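AB hydrolase-1 domain-containing protein (Streptococcus mutans, PDB 4L9A) is an alpha/beta hydrolase that probably acts as a carboxylesterase, cleaving ester bonds. Local coordinates at residues H37-A50 against F107-G120. Residues are numbered along the deposited sequence; the frame is centred on the assembly and turned at random.
Sequences HREGNPCFVFLSGA and FKFQSYLLCVHSIG
With CG trans to the backbone nitrogen (chi1 172°), H37 lays its imidazole flat against the phenyl ring of F107, whose own CG lies beside the backbone N (chi1 -62°). The two rings form a face-to-face stack, centroids 3.9 Å apart, which suits a flat heteroaromatic: its edge stays available, and NE2 meets a water that also binds E39 OE1 and F109 N. Next along the chain, the carboxamide of N41 reaches the backbone where the loop leads into strand 111-117. S111 N approaches OD1 in the carbonyl plane, on a lone pair, at 3.0 Å, while Q110 N meets the same oxygen from above that plane at 2.9 Å; an amide oxygen can accept two N-H groups at once, and the short asparagine side chain holds it close to the backbone. Beyond cis-P42, strands 43-47 and 111-117 run parallel at 25° in the central sheet of the alpha/beta hydrolase fold. Six backbone bonds join them, from C43 N to S111 O through H117 N to L47 O. C43 CB sits 3.4 Å from F109 CG; cysteine is slim enough for its CB to settle on the ring as a CH-pi contact, and its polarisable sulfur lies over the same face. V45 and L114 lie side by side, and L114 continues onto A124 and M128 of helix 120-130. On the other face of the sheet, L113 CB stands over the centre of the F44 ring, and C115 packs obliquely on F46. Past the strands, the type II' turn H117-G120 has the tight strand-to-helix shape of a nucleophile elbow, with S118 at its strained corner, consistent with the family's catalytic serine. G49 CA passes 3.7 Å from S118 CB, a closeness that glycine permits.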
loop_
_atom_site.group_PDB
_atom_site.type_symbol
_atom_site.label_atom_id
_atom_site.label_comp_id
_atom_site.label_asym_id
_atom_site.label_seq_id
_atom_site.Cartn_x
_atom_site.Cartn_y
_atom_site.Cartn_z
ATOM N N HIS A 37 1.100 9.998 -11.764
ATOM C CA HIS A 37 2.034 9.282 -12.626
ATOM C C HIS A 37 3.214 10.120 -13.117
ATOM O O HIS A 37 3.071 11.300 -13.425
ATOM C CB HIS A 37 1.271 8.711 -13.828
ATOM C CG HIS A 37 2.153 8.116 -14.881
ATOM N ND1 HIS A 37 2.539 8.811 -16.006
ATOM C CD2 HIS A 37 2.722 6.892 -14.982
ATOM C CE1 HIS A 37 3.304 8.040 -16.760
ATOM N NE2 HIS A 37 3.429 6.870 -16.161
ATOM N N ARG A 38 4.376 9.484 -13.192
ATOM C CA ARG A 38 5.576 10.094 -13.747
ATOM C C ARG A 38 6.191 9.075 -14.686
ATOM O O ARG A 38 6.305 7.896 -14.343
ATOM C CB ARG A 38 6.574 10.418 -12.628
ATOM C CG ARG A 38 7.815 11.143 -13.090
ATOM C CD ARG A 38 8.605 11.664 -11.913
ATOM N NE ARG A 38 9.529 10.670 -11.366
ATOM C CZ ARG A 38 10.041 10.734 -10.141
ATOM N NH1 ARG A 38 9.698 11.733 -9.336
ATOM N NH2 ARG A 38 10.888 9.798 -9.711
ATOM N N GLU A 39 6.585 9.521 -15.871
ATOM C CA GLU A 39 7.241 8.640 -16.826
ATOM C C GLU A 39 8.568 8.139 -16.296
ATOM O O GLU A 39 9.205 8.787 -15.471
ATOM C CB GLU A 39 7.475 9.361 -18.159
ATOM C CG GLU A 39 6.308 9.269 -19.119
ATOM C CD GLU A 39 5.987 7.835 -19.500
ATOM O OE1 GLU A 39 6.849 6.951 -19.283
ATOM O OE2 GLU A 39 4.871 7.590 -20.005
ATOM N N GLY A 40 8.993 6.990 -16.798
ATOM C CA GLY A 40 10.268 6.424 -16.402
ATOM C C GLY A 40 10.190 4.927 -16.198
ATOM O O GLY A 40 9.147 4.402 -15.803
ATOM N N ASN A 41 11.302 4.249 -16.468
ATOM C CA ASN A 41 11.388 2.798 -16.406
ATOM C C ASN A 41 12.629 2.402 -15.597
ATOM O O ASN A 41 13.725 2.879 -15.887
ATOM C CB ASN A 41 11.486 2.254 -17.833
ATOM C CG ASN A 41 11.115 0.789 -17.935
ATOM O OD1 ASN A 41 10.057 0.368 -17.466
ATOM N ND2 ASN A 41 11.988 0.001 -18.562
ATOM N N PRO A 42 12.465 1.546 -14.568
ATOM C CA PRO A 42 11.217 0.917 -14.122
ATOM C C PRO A 42 10.309 1.894 -13.391
ATOM O O PRO A 42 10.720 2.992 -13.021
ATOM C CB PRO A 42 11.699 -0.151 -13.132
ATOM C CG PRO A 42 12.960 0.409 -12.573
ATOM C CD PRO A 42 13.613 1.101 -13.753
ATOM N N CYS A 43 9.067 1.484 -13.192
ATOM C CA CYS A 43 8.101 2.329 -12.509
ATOM C C CYS A 43 7.838 1.811 -11.099
ATOM O O CYS A 43 7.545 0.624 -10.908
ATOM C CB CYS A 43 6.799 2.382 -13.312
ATOM S SG CYS A 43 5.521 3.451 -12.615
ATOM N N PHE A 44 7.958 2.697 -10.119
ATOM C CA PHE A 44 7.518 2.382 -8.760
ATOM C C PHE A 44 6.023 2.571 -8.609
ATOM O O PHE A 44 5.506 3.697 -8.689
ATOM C CB PHE A 44 8.279 3.208 -7.724
ATOM C CG PHE A 44 9.494 2.506 -7.171
ATOM C CD1 PHE A 44 9.520 2.055 -5.858
ATOM C CD2 PHE A 44 10.599 2.276 -7.975
ATOM C CE1 PHE A 44 10.645 1.399 -5.354
ATOM C CE2 PHE A 44 11.719 1.625 -7.480
ATOM C CZ PHE A 44 11.739 1.191 -6.168
ATOM N N VAL A 45 5.334 1.453 -8.399
ATOM C CA VAL A 45 3.893 1.434 -8.248
ATOM C C VAL A 45 3.540 1.373 -6.759
ATOM O O VAL A 45 3.999 0.475 -6.040
ATOM C CB VAL A 45 3.288 0.210 -8.964
ATOM C CG1 VAL A 45 1.794 0.134 -8.707
ATOM C CG2 VAL A 45 3.604 0.245 -10.472
ATOM N N PHE A 46 2.726 2.317 -6.301
ATOM C CA PHE A 46 2.361 2.392 -4.883
ATOM C C PHE A 46 0.911 2.034 -4.615
ATOM O O PHE A 46 -0.007 2.515 -5.296
ATOM C CB PHE A 46 2.627 3.802 -4.339
ATOM C CG PHE A 46 4.069 4.206 -4.394
ATOM C CD1 PHE A 46 4.908 3.983 -3.310
ATOM C CD2 PHE A 46 4.594 4.795 -5.536
ATOM C CE1 PHE A 46 6.243 4.355 -3.365
ATOM C CE2 PHE A 46 5.929 5.169 -5.599
ATOM C CZ PHE A 46 6.755 4.945 -4.519
ATOM N N LEU A 47 0.705 1.214 -3.591
ATOM C CA LEU A 47 -0.625 0.895 -3.109
ATOM C C LEU A 47 -0.668 1.116 -1.601
ATOM O O LEU A 47 0.232 0.702 -0.875
ATOM C CB LEU A 47 -1.002 -0.555 -3.421
ATOM C CG LEU A 47 -1.047 -1.027 -4.872
ATOM C CD1 LEU A 47 -1.219 -2.551 -4.922
ATOM C CD2 LEU A 47 -2.156 -0.305 -5.670
ATOM N N SER A 48 -1.730 1.767 -1.146
ATOM C CA SER A 48 -1.882 2.105 0.251
ATOM C C SER A 48 -2.540 0.976 1.024
ATOM O O SER A 48 -2.996 -0.023 0.447
ATOM C CB SER A 48 -2.712 3.389 0.374
ATOM O OG SER A 48 -1.992 4.457 -0.202
ATOM N N GLY A 49 -2.579 1.132 2.338
ATOM C CA GLY A 49 -3.338 0.223 3.173
ATOM C C GLY A 49 -4.769 0.716 3.212
ATOM O O GLY A 49 -5.216 1.441 2.324
ATOM N N ALA A 50 -5.489 0.310 4.241
ATOM C CA ALA A 50 -6.870 0.702 4.415
ATOM C C ALA A 50 -6.797 2.058 5.074
ATOM O O ALA A 50 -6.012 2.272 5.999
ATOM C CB ALA A 50 -7.619 -0.304 5.308
ATOM N N PHE A 107 -0.306 2.904 -19.147
ATOM C CA PHE A 107 0.965 3.641 -19.184
ATOM C C PHE A 107 2.107 2.875 -19.851
ATOM O O PHE A 107 1.995 1.674 -20.097
ATOM C CB PHE A 107 1.379 4.083 -17.782
ATOM C CG PHE A 107 0.408 5.016 -17.132
ATOM C CD1 PHE A 107 0.364 6.354 -17.499
ATOM C CD2 PHE A 107 -0.461 4.566 -16.155
ATOM C CE1 PHE A 107 -0.534 7.228 -16.898
ATOM C CE2 PHE A 107 -1.363 5.432 -15.551
ATOM C CZ PHE A 107 -1.402 6.770 -15.936
ATOM N N LYS A 108 3.211 3.576 -20.119
ATOM C CA LYS A 108 4.266 3.057 -20.996
ATOM C C LYS A 108 5.300 2.128 -20.341
ATOM O O LYS A 108 5.922 1.315 -21.026
ATOM C CB LYS A 108 4.986 4.209 -21.717
ATOM C CG LYS A 108 4.117 4.976 -22.710
ATOM C CD LYS A 108 4.845 6.205 -23.251
ATOM C CE LYS A 108 4.252 6.672 -24.579
ATOM N NZ LYS A 108 2.792 6.939 -24.464
ATOM N N PHE A 109 5.500 2.252 -19.030
ATOM C CA PHE A 109 6.563 1.492 -18.366
ATOM C C PHE A 109 6.512 0.006 -18.716
ATOM O O PHE A 109 5.436 -0.573 -18.832
ATOM C CB PHE A 109 6.543 1.703 -16.848
ATOM C CG PHE A 109 5.344 1.115 -16.152
ATOM C CD1 PHE A 109 4.187 1.862 -15.977
ATOM C CD2 PHE A 109 5.391 -0.171 -15.626
ATOM C CE1 PHE A 109 3.084 1.326 -15.305
ATOM C CE2 PHE A 109 4.298 -0.716 -14.957
ATOM C CZ PHE A 109 3.137 0.040 -14.796
ATOM N N GLN A 110 7.675 -0.604 -18.908
ATOM C CA GLN A 110 7.716 -2.023 -19.246
ATOM C C GLN A 110 8.068 -2.909 -18.039
ATOM O O GLN A 110 7.729 -4.092 -18.009
ATOM C CB GLN A 110 8.652 -2.285 -20.429
ATOM C CG GLN A 110 8.023 -1.933 -21.775
ATOM C CD GLN A 110 6.624 -2.517 -21.923
ATOM O OE1 GLN A 110 6.358 -3.636 -21.481
ATOM N NE2 GLN A 110 5.718 -1.751 -22.525
ATOM N N SER A 111 8.744 -2.332 -17.054
ATOM C CA SER A 111 9.031 -3.051 -15.807
ATOM C C SER A 111 8.660 -2.198 -14.595
ATOM O O SER A 111 8.537 -0.968 -14.696
ATOM C CB SER A 111 10.499 -3.458 -15.748
ATOM O OG SER A 111 11.329 -2.313 -15.799
ATOM N N TYR A 112 8.466 -2.842 -13.447
ATOM C CA TYR A 112 8.040 -2.114 -12.264
ATOM C C TYR A 112 8.489 -2.769 -10.962
ATOM O O TYR A 112 8.873 -3.943 -10.932
ATOM C CB TYR A 112 6.519 -1.993 -12.256
ATOM C CG TYR A 112 5.818 -3.314 -12.049
ATOM C CD1 TYR A 112 5.690 -4.229 -13.092
ATOM C CD2 TYR A 112 5.296 -3.652 -10.814
ATOM C CE1 TYR A 112 5.046 -5.448 -12.906
ATOM C CE2 TYR A 112 4.651 -4.867 -10.608
ATOM C CZ TYR A 112 4.531 -5.761 -11.656
ATOM O OH TYR A 112 3.888 -6.964 -11.450
ATOM N N LEU A 113 8.443 -1.983 -9.895
ATOM C CA LEU A 113 8.503 -2.504 -8.533
ATOM C C LEU A 113 7.232 -2.058 -7.839
ATOM O O LEU A 113 6.743 -0.952 -8.071
ATOM C CB LEU A 113 9.719 -1.968 -7.780
ATOM C CG LEU A 113 11.084 -2.528 -8.181
ATOM C CD1 LEU A 113 11.611 -1.799 -9.404
ATOM C CD2 LEU A 113 12.059 -2.399 -7.018
ATOM N N LEU A 114 6.676 -2.939 -7.020
ATOM C CA LEU A 114 5.507 -2.616 -6.221
ATOM C C LEU A 114 5.956 -2.209 -4.827
ATOM O O LEU A 114 6.787 -2.888 -4.220
ATOM C CB LEU A 114 4.596 -3.835 -6.116
ATOM C CG LEU A 114 3.483 -3.914 -7.156
ATOM C CD1 LEU A 114 2.883 -5.318 -7.219
ATOM C CD2 LEU A 114 2.428 -2.862 -6.845
ATOM N N CYS A 115 5.407 -1.108 -4.324
ATOM C CA CYS A 115 5.673 -0.662 -2.963
ATOM C C CYS A 115 4.326 -0.484 -2.292
ATOM O O CYS A 115 3.509 0.322 -2.731
ATOM C CB CYS A 115 6.455 0.662 -2.959
ATOM S SG CYS A 115 6.823 1.335 -1.287
ATOM N N VAL A 116 4.067 -1.259 -1.246
ATOM C CA VAL A 116 2.742 -1.227 -0.638
ATOM C C VAL A 116 2.821 -1.133 0.869
ATOM O O VAL A 116 3.832 -1.522 1.491
ATOM C CB VAL A 116 1.913 -2.480 -1.025
ATOM C CG1 VAL A 116 2.030 -2.755 -2.511
ATOM C CG2 VAL A 116 2.388 -3.717 -0.217
ATOM N N HIS A 117 1.744 -0.619 1.450
ATOM C CA HIS A 117 1.558 -0.645 2.892
ATOM C C HIS A 117 0.375 -1.542 3.218
ATOM O O HIS A 117 -0.640 -1.511 2.524
ATOM C CB HIS A 117 1.300 0.772 3.421
ATOM C CG HIS A 117 1.091 0.835 4.898
ATOM N ND1 HIS A 117 -0.050 1.361 5.472
ATOM C CD2 HIS A 117 1.873 0.429 5.927
ATOM C CE1 HIS A 117 0.046 1.286 6.786
ATOM N NE2 HIS A 117 1.204 0.720 7.090
ATOM N N SER A 118 0.523 -2.380 4.242
ATOM C CA SER A 118 -0.624 -3.036 4.840
ATOM C C SER A 118 -1.469 -3.818 3.816
ATOM O O SER A 118 -0.957 -4.688 3.111
ATOM C CB SER A 118 -1.473 -1.966 5.550
ATOM O OG SER A 118 -2.375 -2.534 6.471
ATOM N N ILE A 119 -2.759 -3.501 3.730
ATOM C CA ILE A 119 -3.691 -4.314 2.950
ATOM C C ILE A 119 -3.359 -4.338 1.451
ATOM O O ILE A 119 -3.784 -5.250 0.723
ATOM C CB ILE A 119 -5.168 -3.880 3.179
ATOM C CG1 ILE A 119 -6.122 -5.049 2.968
ATOM C CG2 ILE A 119 -5.551 -2.675 2.328
ATOM C CD1 ILE A 119 -6.101 -6.040 4.111
ATOM N N GLY A 120 -2.589 -3.351 1.002
ATOM C CA GLY A 120 -2.116 -3.328 -0.374
ATOM C C GLY A 120 -1.332 -4.579 -0.753
ATOM O O GLY A 120 -1.137 -4.866 -1.938
HETATM O O HOH W 1 5.121 4.754 -17.674
HETATM O O HOH W 2 2.744 6.429 -20.098
HETATM O O HOH W 3 -1.539 3.212 3.928
#